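TIGR00725 family protein (Thermotoga maritima, PDB 1RCU) is of unknown function but belongs to a SLOG family with a Rossmann-like fold, and so may bind a nucleotide or related ligand. Local coordinates at residues C47-R52 with V73-E79; G65-E71 with E92-L98; A119-I125 with K143-L148; I135-A140 with L168-V174. All coordinates share one frame; numbering follows the deposited sequence.

How the interactions relate
From the N terminus, helix residues 47-52 open interaction 1, and the turn and helix start at 65-71 open interaction 2 before 73-79 closes the first loop; 92-98 then closes the second. These two contacts therefore cross, and both use helix 68-79. Downstream, strand residues 119-125 open interaction 3 and helix residues 135-140 open interaction 4; 143-148 and 168-174 close them in that order, a second crossing pair. Interaction 3, between neighbouring strands of the parallel sheet, meets the first pair where Ile125 touches Leu50 and Val69, and borders interaction 4 where Val145 packs on Ala138. Interactions 1 and 4 lie on opposite sides of the chain's centre, nearest atoms about 12 Å apart.

Interaction 1: C47-R52 with V73-E79; sequences CLELGR and VSQGVRE
Close helix-helix packing through facing glycines, Gly51 and Gly76, joins two successive helices, 44-56 and 68-79, that flank the parallel sheet of a Rossmann-like fold. The axes of segments 47-52 and 73-79 come within 6.6 Å and cross at -42°, with Gly51 CA and Gly76 CA 4.2 Å apart. A CB on Gly51 would run into Val73 O and one on Gly76 into Leu48 O, so the lack of a side chain at both positions lets the backbones meet. Val73 turns CG1 toward Gly51 CA and CG2 toward Cys47 CB and Leu50 CD2, while Val77 CG2 rests on Gly51 O at 3.3 Å. Arg52 CG leans on Gly76 O, and the chain runs on extended (chi3 -177°) to bring the guanidinium side-on to Glu79. Its NE and NH2 both grip OE1 of Glu79, at 2.7 and 2.8 Å, in a salt bridge with planes 30° apart. A methionine in place of Arg52 would remove both donors, and Glu79 OE1 would probably be left without its charged mate. Leu48 CB lies above one guanidinium face, displaced toward its edge, and Leu48 CD2 meets Gln75 NE2 at 3.5 Å; NE2 also donates to Glu79 OE2 at 2.8 Å.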
loop_
_atom_site.group_PDB
_atom_site.type_symbol
_atom_site.label_atom_id
_atom_site.label_comp_id
_atom_site.label_asym_id
_atom_site.label_seq_id
_atom_site.Cartn_x
_atom_site.Cartn_y
_atom_site.Cartn_z
ATOM N N CYS A 47 5.030 -27.960 -13.418
ATOM C CA CYS A 47 4.647 -26.567 -13.661
ATOM C C CYS A 47 3.953 -26.388 -15.012
ATOM O O CYS A 47 2.956 -25.667 -15.108
ATOM C CB CYS A 47 5.860 -25.622 -13.603
ATOM S SG CYS A 47 6.453 -25.250 -11.945
ATOM N N LEU A 48 4.485 -27.035 -16.051
ATOM C CA LEU A 48 3.909 -26.943 -17.392
ATOM C C LEU A 48 2.579 -27.659 -17.452
ATOM O O LEU A 48 1.660 -27.180 -18.113
ATOM C CB LEU A 48 4.832 -27.561 -18.446
ATOM C CG LEU A 48 6.099 -26.831 -18.899
ATOM C CD1 LEU A 48 6.829 -27.690 -19.935
ATOM C CD2 LEU A 48 5.741 -25.473 -19.476
ATOM N N GLU A 49 2.469 -28.808 -16.781
ATOM C CA GLU A 49 1.206 -29.533 -16.800
ATOM C C GLU A 49 0.145 -28.709 -16.099
ATOM O O GLU A 49 -0.968 -28.605 -16.587
ATOM C CB GLU A 49 1.287 -30.901 -16.121
ATOM C CG GLU A 49 -0.015 -31.712 -16.312
ATOM C CD GLU A 49 -0.098 -32.964 -15.445
ATOM O OE1 GLU A 49 0.829 -33.202 -14.644
ATOM O OE2 GLU A 49 -1.105 -33.700 -15.560
ATOM N N LEU A 50 0.495 -28.113 -14.964
ATOM C CA LEU A 50 -0.455 -27.310 -14.212
ATOM C C LEU A 50 -0.979 -26.157 -15.054
ATOM O O LEU A 50 -2.183 -25.911 -15.097
ATOM C CB LEU A 50 0.193 -26.771 -12.926
ATOM C CG LEU A 50 -0.710 -25.805 -12.145
ATOM C CD1 LEU A 50 -1.971 -26.530 -11.719
ATOM C CD2 LEU A 50 0.001 -25.255 -10.928
ATOM N N GLY A 51 -0.063 -25.465 -15.726
ATOM C CA GLY A 51 -0.426 -24.330 -16.556
ATOM C C GLY A 51 -1.328 -24.676 -17.721
ATOM O O GLY A 51 -2.329 -23.998 -17.974
ATOM N N ARG A 52 -0.972 -25.735 -18.434
ATOM C CA ARG A 52 -1.745 -26.175 -19.576
ATOM C C ARG A 52 -3.139 -26.630 -19.153
ATOM O O ARG A 52 -4.142 -26.257 -19.759
ATOM C CB ARG A 52 -1.013 -27.317 -20.267
ATOM C CG ARG A 52 0.371 -26.970 -20.759
ATOM C CD ARG A 52 0.802 -28.032 -21.727
ATOM N NE ARG A 52 2.155 -27.846 -22.233
ATOM C CZ ARG A 52 3.187 -28.611 -21.902
ATOM N NH1 ARG A 52 3.024 -29.613 -21.054
ATOM N NH2 ARG A 52 4.372 -28.395 -22.449
ATOM N N VAL A 73 4.625 -21.947 -15.275
ATOM C CA VAL A 73 3.189 -22.120 -15.252
ATOM C C VAL A 73 2.604 -21.209 -16.334
ATOM O O VAL A 73 1.685 -21.606 -17.063
ATOM C CB VAL A 73 2.624 -21.777 -13.868
ATOM C CG1 VAL A 73 1.159 -21.428 -13.969
ATOM C CG2 VAL A 73 2.811 -22.980 -12.939
ATOM N N SER A 74 3.155 -20.006 -16.463
ATOM C CA SER A 74 2.673 -19.080 -17.471
ATOM C C SER A 74 2.897 -19.632 -18.882
ATOM O O SER A 74 2.024 -19.556 -19.737
ATOM C CB SER A 74 3.374 -17.746 -17.295
ATOM O OG SER A 74 3.096 -17.215 -16.016
ATOM N N GLN A 75 4.081 -20.182 -19.119
ATOM C CA GLN A 75 4.395 -20.757 -20.423
ATOM C C GLN A 75 3.340 -21.814 -20.737
ATOM O O GLN A 75 2.813 -21.887 -21.845
ATOM C CB GLN A 75 5.773 -21.415 -20.406
ATOM C CG GLN A 75 6.266 -21.917 -21.757
ATOM C CD GLN A 75 7.537 -22.740 -21.618
ATOM O OE1 GLN A 75 8.525 -22.274 -21.040
ATOM N NE2 GLN A 75 7.520 -23.960 -22.138
ATOM N N GLY A 76 3.029 -22.625 -19.737
ATOM C CA GLY A 76 2.045 -23.673 -19.919
ATOM C C GLY A 76 0.668 -23.150 -20.257
ATOM O O GLY A 76 -0.048 -23.749 -21.062
ATOM N N VAL A 77 0.290 -22.031 -19.650
ATOM C CA VAL A 77 -1.016 -21.456 -19.900
ATOM C C VAL A 77 -1.073 -20.902 -21.317
ATOM O O VAL A 77 -2.027 -21.152 -22.059
ATOM C CB VAL A 77 -1.337 -20.327 -18.901
ATOM C CG1 VAL A 77 -2.658 -19.684 -19.272
ATOM C CG2 VAL A 77 -1.395 -20.873 -17.480
ATOM N N ARG A 78 -0.043 -20.157 -21.702
ATOM C CA ARG A 78 -0.001 -19.568 -23.040
ATOM C C ARG A 78 0.094 -20.648 -24.106
ATOM O O ARG A 78 -0.518 -20.552 -25.171
ATOM C CB ARG A 78 1.173 -18.615 -23.180
ATOM C CG ARG A 78 1.058 -17.412 -22.291
ATOM C CD ARG A 78 -0.118 -16.530 -22.652
ATOM N NE ARG A 78 0.314 -15.261 -23.240
ATOM C CZ ARG A 78 0.386 -15.032 -24.544
ATOM N NH1 ARG A 78 0.791 -13.856 -25.001
ATOM N NH2 ARG A 78 0.035 -15.981 -25.390
ATOM N N GLU A 79 0.867 -21.685 -23.823
ATOM C CA GLU A 79 0.992 -22.780 -24.769
ATOM C C GLU A 79 -0.394 -23.284 -25.127
ATOM O O GLU A 79 -0.699 -23.508 -26.294
ATOM C CB GLU A 79 1.795 -23.914 -24.158
ATOM C CG GLU A 79 3.187 -24.032 -24.730
ATOM C CD GLU A 79 4.114 -24.833 -23.845
ATOM O OE1 GLU A 79 3.676 -25.859 -23.297
ATOM O OE2 GLU A 79 5.287 -24.443 -23.709
#

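Interaction 2: G65-E71 with E92-L98; sequences GRDGVME and EAGNPYL
The Tyr97 ring receives Glu71 CG at its edge, in plane, with CE2 of Tyr97 3.8 Å from that carbon, while the Asn95 amide has Arg66 O in its plane, at ND2. Asn95 starts an Asx turn that docks on the glycine-rich loop leading from strand 60-63 into helix 68-79, a region that in Rossmann-like folds borders the C-terminal ends of the strands. Asn95 holds the loop twice: its backbone N donates to Gly65 O at 2.8 Å, and ND2 reaches Arg66 O at 3.0 Å with a fairly straight bond (157°). Its CG stands between the backbone N and the carbonyl carbon (chi1 67°), which sets OD1 toward the following Tyr97 N and ND2 toward Arg66 O. Gly94 CA also comes against Gly65 O, at 3.1 Å. At the start of 92-98, Arg66 NE makes a salt bridge with Glu92 OE1 at 3.0 Å, the guanidinium and carboxylate planes 71° apart; Glu92 is poorly ordered, so its exact placing is doubtful. Phe108 of helix 108-116 packs against both of these side chains. The remaining polar atom of the Asn95 amide, OD1, accepts from Tyr97 N at 2.9 Å.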
loop_
_atom_site.group_PDB
_atom_site.type_symbol
_atom_site.label_atom_id
_atom_site.label_comp_id
_atom_site.label_asym_id
_atom_site.label_seq_id
_atom_site.Cartn_x
_atom_site.Cartn_y
_atom_site.Cartn_z
ATOM N N GLY A 65 4.127 -12.891 -11.466
ATOM C CA GLY A 65 4.791 -12.393 -12.664
ATOM C C GLY A 65 6.286 -12.530 -12.915
ATOM O O GLY A 65 6.739 -12.204 -14.015
ATOM N N ARG A 66 7.059 -12.996 -11.940
ATOM C CA ARG A 66 8.502 -13.114 -12.129
ATOM C C ARG A 66 8.909 -14.387 -12.878
ATOM O O ARG A 66 8.190 -14.878 -13.746
ATOM C CB ARG A 66 9.206 -13.094 -10.770
ATOM C CG ARG A 66 8.741 -12.015 -9.812
ATOM C CD ARG A 66 9.547 -10.719 -9.933
ATOM N NE ARG A 66 11.007 -10.907 -9.934
ATOM C CZ ARG A 66 11.709 -11.577 -9.021
ATOM N NH1 ARG A 66 11.105 -12.158 -7.995
ATOM N NH2 ARG A 66 13.029 -11.656 -9.136
ATOM N N ASP A 67 10.080 -14.905 -12.520
ATOM C CA ASP A 67 10.625 -16.123 -13.116
ATOM C C ASP A 67 10.190 -17.376 -12.339
ATOM O O ASP A 67 9.070 -17.447 -11.818
ATOM C CB ASP A 67 12.163 -16.048 -13.152
ATOM C CG ASP A 67 12.766 -15.531 -11.838
ATOM O OD1 ASP A 67 12.140 -15.683 -10.768
ATOM O OD2 ASP A 67 13.886 -14.979 -11.883
ATOM N N GLY A 68 11.085 -18.359 -12.282
ATOM C CA GLY A 68 10.821 -19.596 -11.560
ATOM C C GLY A 68 9.539 -20.322 -11.917
ATOM O O GLY A 68 9.198 -20.457 -13.094
ATOM N N VAL A 69 8.845 -20.812 -10.896
ATOM C CA VAL A 69 7.584 -21.519 -11.089
ATOM C C VAL A 69 6.581 -20.642 -11.846
ATOM O O VAL A 69 5.853 -21.130 -12.711
ATOM C CB VAL A 69 6.957 -21.938 -9.719
ATOM C CG1 VAL A 69 5.461 -22.224 -9.861
ATOM C CG2 VAL A 69 7.655 -23.167 -9.189
HETATM N N MSE A 70 6.554 -19.352 -11.513
HETATM C CA MSE A 70 5.637 -18.407 -12.153
HETATM C C MSE A 70 5.816 -18.386 -13.671
HETATM O O MSE A 70 4.840 -18.375 -14.417
HETATM C CB MSE A 70 5.832 -16.988 -11.590
HETATM C CG MSE A 70 5.482 -16.822 -10.099
HETATM SE SE MSE A 70 6.339 -15.271 -9.228
HETATM C CE MSE A 70 8.167 -15.961 -9.173
ATOM N N GLU A 71 7.064 -18.405 -14.126
ATOM C CA GLU A 71 7.351 -18.383 -15.546
ATOM C C GLU A 71 6.887 -19.638 -16.266
ATOM O O GLU A 71 6.267 -19.561 -17.319
ATOM C CB GLU A 71 8.853 -18.192 -15.772
ATOM C CG GLU A 71 9.251 -18.073 -17.238
ATOM C CD GLU A 71 10.690 -17.627 -17.407
ATOM O OE1 GLU A 71 11.059 -16.592 -16.800
ATOM O OE2 GLU A 71 11.444 -18.304 -18.145
ATOM N N GLU A 92 8.448 -3.717 -12.111
ATOM C CA GLU A 92 9.128 -4.840 -12.742
ATOM C C GLU A 92 8.675 -5.105 -14.173
ATOM O O GLU A 92 7.715 -4.519 -14.666
ATOM C CB GLU A 92 8.955 -6.115 -11.916
ATOM C CG GLU A 92 9.903 -6.198 -10.730
ATOM C CD GLU A 92 10.301 -7.624 -10.423
ATOM O OE1 GLU A 92 10.536 -8.380 -11.390
ATOM O OE2 GLU A 92 10.396 -7.984 -9.230
ATOM N N ALA A 93 9.386 -6.006 -14.837
ATOM C CA ALA A 93 9.113 -6.337 -16.230
ATOM C C ALA A 93 8.173 -7.520 -16.421
ATOM O O ALA A 93 7.265 -7.481 -17.255
ATOM C CB ALA A 93 10.431 -6.603 -16.942
ATOM N N GLY A 94 8.415 -8.578 -15.655
ATOM C CA GLY A 94 7.596 -9.769 -15.752
ATOM C C GLY A 94 8.160 -10.775 -16.740
ATOM O O GLY A 94 8.922 -10.420 -17.637
ATOM N N ASN A 95 7.787 -12.037 -16.580
ATOM C CA ASN A 95 8.272 -13.065 -17.480
ATOM C C ASN A 95 7.627 -12.826 -18.848
ATOM O O ASN A 95 6.570 -12.204 -18.940
ATOM C CB ASN A 95 7.953 -14.458 -16.908
ATOM C CG ASN A 95 6.465 -14.764 -16.872
ATOM O OD1 ASN A 95 5.814 -14.852 -17.916
ATOM N ND2 ASN A 95 5.919 -14.932 -15.670
ATOM N N PRO A 96 8.266 -13.302 -19.931
ATOM C CA PRO A 96 7.741 -13.116 -21.288
ATOM C C PRO A 96 6.528 -13.931 -21.744
ATOM O O PRO A 96 6.268 -14.028 -22.946
ATOM C CB PRO A 96 8.962 -13.381 -22.160
ATOM C CG PRO A 96 9.646 -14.469 -21.411
ATOM C CD PRO A 96 9.585 -13.957 -19.976
ATOM N N TYR A 97 5.769 -14.500 -20.814
ATOM C CA TYR A 97 4.601 -15.273 -21.217
ATOM C C TYR A 97 3.323 -14.668 -20.677
ATOM O O TYR A 97 2.244 -15.207 -20.891
ATOM C CB TYR A 97 4.721 -16.703 -20.722
ATOM C CG TYR A 97 5.929 -17.433 -21.246
ATOM C CD1 TYR A 97 5.964 -17.931 -22.560
ATOM C CD2 TYR A 97 7.049 -17.632 -20.426
ATOM C CE1 TYR A 97 7.080 -18.608 -23.032
ATOM C CE2 TYR A 97 8.169 -18.298 -20.899
ATOM C CZ TYR A 97 8.178 -18.785 -22.194
ATOM O OH TYR A 97 9.295 -19.437 -22.644
ATOM N N LEU A 98 3.445 -13.531 -19.998
ATOM C CA LEU A 98 2.287 -12.885 -19.420
ATOM C C LEU A 98 1.344 -12.306 -20.476
ATOM O O LEU A 98 1.773 -11.590 -21.383
ATOM C CB LEU A 98 2.736 -11.792 -18.444
ATOM C CG LEU A 98 3.509 -12.236 -17.205
ATOM C CD1 LEU A 98 3.922 -11.002 -16.417
ATOM C CD2 LEU A 98 2.654 -13.164 -16.354
#

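Interaction 3: A119-I125 with K143-L148; sequences ADVVVSI and KPVILL
Val121 CG2 is the bump that fits the hollow between Pro144 CG and Ile146 CD1, 4.0 and 3.9 Å away respectively. One step along, Val122 CB meets Val145 CG2, on the face covered by Ala138 of helix 129-140. Val123 and Ile146 point to the other face, where Ile188 and Ile189 of helix 182-190 cover Ile146. At the far end Ile125 and Leu148 lie side by side and point the same way, with CG1 of Ile125 against CD2 of Leu148 at 3.8 Å. Between the strands run four backbone bonds, from Val122 N to Pro144 O (2.8 Å) through to Leu148 N to Ser124 O. Before the strand begins, Lys143 bends at its second torsion (chi2 -66°) and then runs extended, delivering NZ to Ala119 O at 2.7 Å. Neighbouring parallel strands joined through helix 129-140 form the beta-alpha-beta crossover typical of Rossmann-like folds.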
loop_
_atom_site.group_PDB
_atom_site.type_symbol
_atom_site.label_atom_id
_atom_site.label_comp_id
_atom_site.label_asym_id
_atom_site.label_seq_id
_atom_site.Cartn_x
_atom_site.Cartn_y
_atom_site.Cartn_z
ATOM N N ALA A 119 -7.924 -14.177 -6.158
ATOM C CA ALA A 119 -8.052 -15.620 -6.171
ATOM C C ALA A 119 -9.342 -16.199 -5.632
ATOM O O ALA A 119 -9.892 -15.721 -4.639
ATOM C CB ALA A 119 -6.864 -16.256 -5.416
ATOM N N ASP A 120 -9.813 -17.244 -6.302
ATOM C CA ASP A 120 -10.979 -17.982 -5.841
ATOM C C ASP A 120 -10.352 -19.195 -5.176
ATOM O O ASP A 120 -10.974 -19.867 -4.345
ATOM C CB ASP A 120 -11.846 -18.452 -6.997
ATOM C CG ASP A 120 -12.588 -17.312 -7.662
ATOM O OD1 ASP A 120 -13.176 -16.489 -6.924
ATOM O OD2 ASP A 120 -12.599 -17.237 -8.912
ATOM N N VAL A 121 -9.112 -19.470 -5.572
ATOM C CA VAL A 121 -8.354 -20.583 -5.035
ATOM C C VAL A 121 -6.871 -20.410 -5.349
ATOM O O VAL A 121 -6.511 -19.871 -6.396
ATOM C CB VAL A 121 -8.847 -21.940 -5.606
ATOM C CG1 VAL A 121 -8.578 -22.020 -7.086
ATOM C CG2 VAL A 121 -8.165 -23.086 -4.870
ATOM N N VAL A 122 -6.023 -20.841 -4.419
ATOM C CA VAL A 122 -4.575 -20.736 -4.576
ATOM C C VAL A 122 -3.901 -22.111 -4.659
ATOM O O VAL A 122 -4.194 -23.002 -3.855
ATOM C CB VAL A 122 -3.946 -19.982 -3.382
ATOM C CG1 VAL A 122 -2.422 -19.923 -3.529
ATOM C CG2 VAL A 122 -4.543 -18.590 -3.293
ATOM N N VAL A 123 -3.018 -22.283 -5.640
ATOM C CA VAL A 123 -2.279 -23.529 -5.826
ATOM C C VAL A 123 -0.819 -23.183 -5.572
ATOM O O VAL A 123 -0.291 -22.233 -6.137
ATOM C CB VAL A 123 -2.440 -24.062 -7.256
ATOM C CG1 VAL A 123 -1.650 -25.362 -7.424
ATOM C CG2 VAL A 123 -3.906 -24.298 -7.542
ATOM N N SER A 124 -0.175 -23.980 -4.732
ATOM C CA SER A 124 1.201 -23.757 -4.311
ATOM C C SER A 124 2.194 -24.811 -4.802
ATOM O O SER A 124 1.914 -26.001 -4.746
ATOM C CB SER A 124 1.192 -23.722 -2.782
ATOM O OG SER A 124 2.446 -23.343 -2.272
ATOM N N ILE A 125 3.360 -24.368 -5.262
ATOM C CA ILE A 125 4.413 -25.271 -5.748
ATOM C C ILE A 125 5.777 -24.830 -5.202
ATOM O O ILE A 125 6.231 -23.707 -5.468
ATOM C CB ILE A 125 4.497 -25.279 -7.297
ATOM C CG1 ILE A 125 3.216 -25.863 -7.886
ATOM C CG2 ILE A 125 5.695 -26.100 -7.751
ATOM C CD1 ILE A 125 3.170 -25.767 -9.390
ATOM N N LYS A 143 -9.212 -17.767 1.382
ATOM C CA LYS A 143 -9.019 -18.349 0.063
ATOM C C LYS A 143 -8.550 -19.778 0.198
ATOM O O LYS A 143 -7.541 -20.046 0.842
ATOM C CB LYS A 143 -7.954 -17.569 -0.710
ATOM C CG LYS A 143 -8.182 -16.068 -0.735
ATOM C CD LYS A 143 -9.438 -15.738 -1.504
ATOM C CE LYS A 143 -9.496 -14.264 -1.859
ATOM N NZ LYS A 143 -10.700 -13.989 -2.680
ATOM N N PRO A 144 -9.287 -20.726 -0.386
ATOM C CA PRO A 144 -8.843 -22.115 -0.277
ATOM C C PRO A 144 -7.506 -22.264 -0.979
ATOM O O PRO A 144 -7.270 -21.690 -2.045
ATOM C CB PRO A 144 -9.961 -22.899 -0.960
ATOM C CG PRO A 144 -10.537 -21.893 -1.918
ATOM C CD PRO A 144 -10.567 -20.634 -1.097
ATOM N N VAL A 145 -6.638 -23.041 -0.351
ATOM C CA VAL A 145 -5.306 -23.305 -0.843
ATOM C C VAL A 145 -5.168 -24.794 -1.141
ATOM O O VAL A 145 -5.647 -25.651 -0.380
ATOM C CB VAL A 145 -4.215 -22.929 0.225
ATOM C CG1 VAL A 145 -2.830 -23.328 -0.282
ATOM C CG2 VAL A 145 -4.263 -21.428 0.543
ATOM N N ILE A 146 -4.525 -25.095 -2.262
ATOM C CA ILE A 146 -4.262 -26.467 -2.629
ATOM C C ILE A 146 -2.748 -26.590 -2.733
ATOM O O ILE A 146 -2.127 -25.950 -3.579
ATOM C CB ILE A 146 -4.897 -26.834 -3.975
ATOM C CG1 ILE A 146 -6.418 -26.666 -3.878
ATOM C CG2 ILE A 146 -4.507 -28.286 -4.359
ATOM C CD1 ILE A 146 -7.130 -26.787 -5.209
ATOM N N LEU A 147 -2.155 -27.387 -1.850
ATOM C CA LEU A 147 -0.708 -27.581 -1.855
ATOM C C LEU A 147 -0.431 -28.717 -2.815
ATOM O O LEU A 147 -1.065 -29.778 -2.732
ATOM C CB LEU A 147 -0.192 -27.978 -0.454
ATOM C CG LEU A 147 -0.578 -27.172 0.801
ATOM C CD1 LEU A 147 -0.019 -27.839 2.060
ATOM C CD2 LEU A 147 -0.051 -25.740 0.697
ATOM N N LEU A 148 0.489 -28.501 -3.746
ATOM C CA LEU A 148 0.835 -29.554 -4.691
ATOM C C LEU A 148 2.055 -30.217 -4.054
ATOM O O LEU A 148 3.182 -29.767 -4.226
ATOM C CB LEU A 148 1.171 -28.950 -6.059
ATOM C CG LEU A 148 1.175 -29.930 -7.234
ATOM C CD1 LEU A 148 -0.141 -30.727 -7.300
ATOM C CD2 LEU A 148 1.381 -29.153 -8.511
#

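Interaction 4: I135-A140 with L168-V174; sequences ILGAYA and LDNRRIV
Tyr139 slots its ring between Leu168 and Ile173. Its CG stands opposite the backbone N (chi1 170°), which carries the ring off the helix and into the loop. Leu168 CB lies over the centre of one face, 3.8 Å from the ring centroid and 8° off the normal; Ile173 CB lies over the opposite face at 4.0 Å, nearer the rim. Val174 O sits at the edge, 3.1 Å from Tyr139 CE2, and Val174 CG1 slides past CD2. The loop is the approach to strand 176-179, the last strand of the parallel Rossmann-like sheet within this chain, and Tyr139 of helix 129-140 also touches Ile176 of that strand. Here a type I turn, Asp169 to Arg172, brings the acid to the phenol: Tyr139 OH donates to Asp169 OD2 at 2.5 Å, with ring and carboxylate planes 89° apart. Ile173 N gives the hydroxyl a weak bond at 3.0 Å. A phenylalanine in place of Tyr139 would keep both CH-pi contacts, yet Asp169 OD2 would probably lose the hydroxyl donor and the turn one of its ties to the helix. Arg171 N, a second donor, reaches OD2 at 2.9 Å from the opposite face of the carboxylate, making an Asx turn. Asp169 OD1 bonds Ile129 N of the second subunit, and Leu168 O accepts from Trp154 NE1 of that same subunit.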
loop_
_atom_site.group_PDB
_atom_site.type_symbol
_atom_site.label_atom_id
_atom_site.label_comp_id
_atom_site.label_asym_id
_atom_site.label_seq_id
_atom_site.Cartn_x
_atom_site.Cartn_y
_atom_site.Cartn_z
ATOM N N ILE A 135 0.857 -18.353 1.209
ATOM C CA ILE A 135 0.035 -19.475 1.636
ATOM C C ILE A 135 -0.708 -19.057 2.919
ATOM O O ILE A 135 -1.919 -19.235 3.033
ATOM C CB ILE A 135 0.916 -20.748 1.894
ATOM C CG1 ILE A 135 1.453 -21.298 0.562
ATOM C CG2 ILE A 135 0.111 -21.804 2.630
ATOM C CD1 ILE A 135 2.544 -22.370 0.729
ATOM N N LEU A 136 0.024 -18.488 3.874
ATOM C CA LEU A 136 -0.570 -18.046 5.137
ATOM C C LEU A 136 -1.541 -16.895 4.906
ATOM O O LEU A 136 -2.624 -16.841 5.529
ATOM C CB LEU A 136 0.521 -17.627 6.136
ATOM C CG LEU A 136 1.001 -18.701 7.138
ATOM C CD1 LEU A 136 1.378 -19.984 6.439
ATOM C CD2 LEU A 136 2.186 -18.162 7.935
ATOM N N GLY A 137 -1.154 -15.993 4.003
ATOM C CA GLY A 137 -1.975 -14.844 3.672
ATOM C C GLY A 137 -3.274 -15.290 3.039
ATOM O O GLY A 137 -4.342 -14.789 3.393
ATOM N N ALA A 138 -3.177 -16.238 2.111
ATOM C CA ALA A 138 -4.350 -16.779 1.426
ATOM C C ALA A 138 -5.376 -17.262 2.447
ATOM O O ALA A 138 -6.579 -16.989 2.338
ATOM C CB ALA A 138 -3.933 -17.937 0.503
ATOM N N TYR A 139 -4.875 -17.980 3.447
ATOM C CA TYR A 139 -5.701 -18.529 4.510
ATOM C C TYR A 139 -6.358 -17.455 5.382
ATOM O O TYR A 139 -7.521 -17.574 5.771
ATOM C CB TYR A 139 -4.852 -19.470 5.359
ATOM C CG TYR A 139 -5.506 -19.920 6.639
ATOM C CD1 TYR A 139 -5.336 -19.203 7.835
ATOM C CD2 TYR A 139 -6.296 -21.061 6.663
ATOM C CE1 TYR A 139 -5.937 -19.606 9.003
ATOM C CE2 TYR A 139 -6.894 -21.489 7.842
ATOM C CZ TYR A 139 -6.710 -20.752 9.005
ATOM O OH TYR A 139 -7.289 -21.194 10.172
ATOM N N ALA A 140 -5.612 -16.401 5.689
ATOM C CA ALA A 140 -6.145 -15.326 6.509
ATOM C C ALA A 140 -7.259 -14.595 5.776
ATOM O O ALA A 140 -8.118 -13.990 6.406
ATOM C CB ALA A 140 -5.047 -14.366 6.863
ATOM N N LEU A 168 -4.459 -23.625 9.378
ATOM C CA LEU A 168 -3.260 -22.869 9.718
ATOM C C LEU A 168 -3.340 -22.015 10.984
ATOM O O LEU A 168 -2.360 -21.347 11.328
ATOM C CB LEU A 168 -2.822 -21.991 8.545
ATOM C CG LEU A 168 -1.651 -22.454 7.655
ATOM C CD1 LEU A 168 -1.094 -23.759 8.151
ATOM C CD2 LEU A 168 -2.094 -22.567 6.207
ATOM N N ASP A 169 -4.501 -22.008 11.649
ATOM C CA ASP A 169 -4.702 -21.295 12.929
ATOM C C ASP A 169 -6.040 -21.688 13.559
ATOM O O ASP A 169 -6.945 -22.165 12.870
ATOM C CB ASP A 169 -4.558 -19.762 12.792
ATOM C CG ASP A 169 -5.866 -19.035 12.478
ATOM O OD1 ASP A 169 -5.859 -17.783 12.559
ATOM O OD2 ASP A 169 -6.877 -19.671 12.129
ATOM N N ASN A 170 -6.166 -21.493 14.866
ATOM C CA ASN A 170 -7.374 -21.917 15.574
ATOM C C ASN A 170 -8.729 -21.291 15.256
ATOM O O ASN A 170 -9.708 -21.562 15.945
ATOM C CB ASN A 170 -7.110 -21.858 17.080
ATOM C CG ASN A 170 -6.018 -22.816 17.502
ATOM O OD1 ASN A 170 -5.076 -22.439 18.195
ATOM N ND2 ASN A 170 -6.129 -24.062 17.072
ATOM N N ARG A 171 -8.796 -20.477 14.214
ATOM C CA ARG A 171 -10.055 -19.868 13.831
ATOM C C ARG A 171 -10.570 -20.652 12.635
ATOM O O ARG A 171 -11.665 -20.404 12.131
ATOM C CB ARG A 171 -9.842 -18.394 13.471
ATOM C CG ARG A 171 -9.265 -17.561 14.606
ATOM C CD ARG A 171 -9.712 -16.104 14.518
ATOM N NE ARG A 171 -8.857 -15.208 15.306
ATOM C CZ ARG A 171 -7.630 -14.838 14.941
ATOM N NH1 ARG A 171 -7.106 -15.278 13.797
ATOM N NH2 ARG A 171 -6.923 -14.032 15.720
ATOM N N ARG A 172 -9.748 -21.606 12.201
ATOM C CA ARG A 172 -10.040 -22.469 11.067
ATOM C C ARG A 172 -10.731 -21.740 9.926
ATOM O O ARG A 172 -11.751 -22.189 9.419
ATOM C CB ARG A 172 -10.907 -23.643 11.512
ATOM C CG ARG A 172 -10.248 -24.568 12.505
ATOM C CD ARG A 172 -10.919 -24.479 13.858
ATOM N NE ARG A 172 -10.172 -25.213 14.878
ATOM C CZ ARG A 172 -10.011 -26.534 14.875
ATOM N NH1 ARG A 172 -10.551 -27.269 13.907
ATOM N NH2 ARG A 172 -9.297 -27.119 15.833
ATOM N N ILE A 173 -10.162 -20.616 9.523
ATOM C CA ILE A 173 -10.734 -19.793 8.472
ATOM C C ILE A 173 -11.141 -20.551 7.207
ATOM O O ILE A 173 -12.279 -20.430 6.770
ATOM C CB ILE A 173 -9.764 -18.657 8.139
ATOM C CG1 ILE A 173 -9.402 -17.940 9.443
ATOM C CG2 ILE A 173 -10.399 -17.689 7.160
ATOM C CD1 ILE A 173 -8.293 -16.892 9.316
ATOM N N VAL A 174 -10.229 -21.319 6.617
ATOM C CA VAL A 174 -10.550 -22.079 5.409
ATOM C C VAL A 174 -9.629 -23.294 5.317
ATOM O O VAL A 174 -8.531 -23.290 5.870
ATOM C CB VAL A 174 -10.431 -21.203 4.131
ATOM C CG1 VAL A 174 -9.019 -20.658 3.991
ATOM C CG2 VAL A 174 -10.818 -22.008 2.901
#